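Local coordinates for protein N-acetylmuramoyl-L-alanine amidase (Clostridium intestinale URNW, PDB 6SRT) that probably hydrolyses the amide bond between N-acetylmuramic acid and L-alanine in bacterial peptidoglycan, as a zinc-dependent endolysin, at residues His47-Asp51 with Asn52-Pro56. Sequence-based numbering, arbitrary orientation. Where two conformers were deposited one is given.
Sequences HHTVD and NNMTP. With ZN (zinc ion), chain B.
Met54 turns back along the chain so that its terminal methyl meets Thr49 and Asp51, a local contact round the turn that follows strand 43-48. The evidence is a set of van der Waals distances: Met54 CE lies 3.9 Å from Thr49 CB. The same methyl carbon, Met54 CE, is 3.7 Å from Asp51 O. The side chain is extended as far as SD and then bends at chi3 (-57°), and this bend carries the methyl to Thr49. Ile59 and Ile62 of helix 56-65 also touch Met54, joining the loop to that helix.

The hydroxyl of Thr49 makes the polar link within the turn. Its chi1 (59°) tucks OG1 over the main chain, flanked by N and C, and OG1 donates to Asp51 O over 2.7 Å. The C=O...OG1 angle of 153° brings the hydroxyl in near the long direction of the carbonyl, somewhat out of its plane. The same OG1 is also hydrogen-bonded to Gly110 N, so two partners, one accepting from it and one a backbone N, would restrain its rotation. Val50 is the middle residue of a classic gamma turn, spanned by a weak bond from Asp51 N to Thr49 O, 2.8 Å long.

In this amidase_2 (PGRP-like) fold, strand 43-48, between strands 103-108 and 140-143 of the mixed sheet, delivers a metal ligand at its end: His47 ND1 binds zinc at 2.1 Å, with His144 and Cys152 as further protein ligands. A hydrogen bond between His47 NE2 and His95 ND1 helps to set the ring's orientation.

Past the turn, the amide of Asn52 reaches two charged side chains, OD1 bonding Lys79 NZ and ND2 bonding Glu115 OE2. Thr55 is the N-cap of helix 56-65, its OG1 hydrogen-bonded to Lys58 N.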
loop_
_atom_site.group_PDB
_atom_site.type_symbol
_atom_site.label_atom_id
_atom_site.label_comp_id
_atom_site.label_asym_id
_atom_site.label_seq_id
_atom_site.Cartn_x
_atom_site.Cartn_y
_atom_site.Cartn_z
ATOM N N HIS A 47 4.064 -0.316 -3.324
ATOM C CA HIS A 47 4.000 -1.518 -4.174
ATOM C C HIS A 47 3.249 -1.246 -5.464
ATOM O O HIS A 47 2.408 -0.360 -5.502
ATOM C CB HIS A 47 3.292 -2.626 -3.447
ATOM C CG HIS A 47 3.940 -3.058 -2.173
ATOM N ND1 HIS A 47 4.888 -4.055 -2.182
ATOM C CD2 HIS A 47 3.748 -2.668 -0.901
ATOM C CE1 HIS A 47 5.266 -4.273 -0.930
ATOM N NE2 HIS A 47 4.623 -3.405 -0.131
ATOM N N HIS A 48 3.514 -2.082 -6.457
ATOM C CA HIS A 48 2.612 -2.225 -7.617
ATOM C C HIS A 48 2.101 -3.638 -7.628
ATOM O O HIS A 48 2.646 -4.527 -6.988
ATOM C CB HIS A 48 3.262 -1.796 -8.934
ATOM C CG HIS A 48 4.330 -2.632 -9.524
ATOM N ND1 HIS A 48 4.760 -2.420 -10.843
ATOM C CD2 HIS A 48 5.019 -3.679 -9.016
ATOM C CE1 HIS A 48 5.695 -3.282 -11.096
ATOM N NE2 HIS A 48 5.868 -4.089 -10.017
ATOM N N THR A 49 1.013 -3.845 -8.353
ATOM C CA THR A 49 0.378 -5.149 -8.420
ATOM C C THR A 49 0.858 -6.018 -9.560
ATOM O O THR A 49 0.582 -7.228 -9.542
ATOM C CB THR A 49 -1.137 -5.010 -8.530
ATOM O OG1 THR A 49 -1.470 -4.250 -9.705
ATOM C CG2 THR A 49 -1.748 -4.337 -7.328
ATOM N N VAL A 50 1.513 -5.452 -10.541
ATOM C CA VAL A 50 1.923 -6.063 -11.809
ATOM C C VAL A 50 0.698 -6.314 -12.693
ATOM O O VAL A 50 0.603 -5.743 -13.759
ATOM C CB VAL A 50 2.801 -7.309 -11.658
ATOM C CG1 VAL A 50 3.226 -7.833 -13.022
ATOM C CG2 VAL A 50 4.020 -7.016 -10.800
ATOM N N ASP A 51 -0.179 -7.180 -12.278
ATOM C CA ASP A 51 -1.408 -7.433 -13.004
ATOM C C ASP A 51 -2.387 -6.277 -12.823
ATOM O O ASP A 51 -2.488 -5.686 -11.781
ATOM C CB ASP A 51 -2.060 -8.712 -12.509
ATOM C CG ASP A 51 -1.215 -9.977 -12.732
ATOM O OD1 ASP A 51 -0.495 -10.065 -13.716
ATOM O OD2 ASP A 51 -1.275 -10.830 -11.913
ATOM N N ASN A 52 -3.065 -5.950 -13.908
ATOM C CA ASN A 52 -4.173 -4.993 -13.996
ATOM C C ASN A 52 -5.535 -5.694 -13.874
ATOM O O ASN A 52 -5.600 -6.895 -13.901
ATOM C CB ASN A 52 -4.043 -4.139 -15.242
ATOM C CG ASN A 52 -2.980 -3.090 -15.102
ATOM O OD1 ASN A 52 -3.053 -2.251 -14.256
ATOM N ND2 ASN A 52 -1.969 -3.143 -15.947
ATOM N N ASN A 53 -6.636 -4.960 -13.808
ATOM C CA ASN A 53 -8.001 -5.548 -13.774
ATOM C C ASN A 53 -8.332 -6.114 -12.402
ATOM O O ASN A 53 -9.408 -6.651 -12.395
ATOM C CB ASN A 53 -8.268 -6.639 -14.839
ATOM C CG ASN A 53 -8.481 -5.992 -16.183
ATOM O OD1 ASN A 53 -8.328 -4.778 -16.270
ATOM N ND2 ASN A 53 -8.775 -6.754 -17.218
ATOM N N MET A 54 -7.491 -6.016 -11.333
ATOM C CA MET A 54 -7.714 -6.805 -10.126
ATOM C C MET A 54 -8.545 -6.012 -9.140
ATOM O O MET A 54 -8.267 -4.868 -8.761
ATOM C CB MET A 54 -6.479 -7.354 -9.462
ATOM C CG MET A 54 -5.864 -8.476 -10.333
ATOM S SD MET A 54 -4.613 -9.302 -9.387
ATOM C CE MET A 54 -3.636 -7.899 -9.034
ATOM N N THR A 55 -9.616 -6.647 -8.678
ATOM C CA THR A 55 -10.387 -6.141 -7.542
ATOM C C THR A 55 -9.586 -6.406 -6.273
ATOM O O THR A 55 -8.743 -7.288 -6.204
ATOM C CB THR A 55 -11.737 -6.834 -7.418
ATOM O OG1 THR A 55 -11.504 -8.234 -7.294
ATOM C CG2 THR A 55 -12.590 -6.552 -8.649
ATOM N N PRO A 56 -9.888 -5.727 -5.143
ATOM C CA PRO A 56 -9.302 -6.090 -3.871
ATOM C C PRO A 56 -9.625 -7.530 -3.470
ATOM O O PRO A 56 -8.795 -8.200 -2.883
ATOM C CB PRO A 56 -9.838 -5.015 -2.879
ATOM C CG PRO A 56 -11.057 -4.428 -3.552
ATOM C CD PRO A 56 -10.785 -4.557 -5.022
HETATM ZN ZN ZN B . 5.811 -5.016 -3.748
#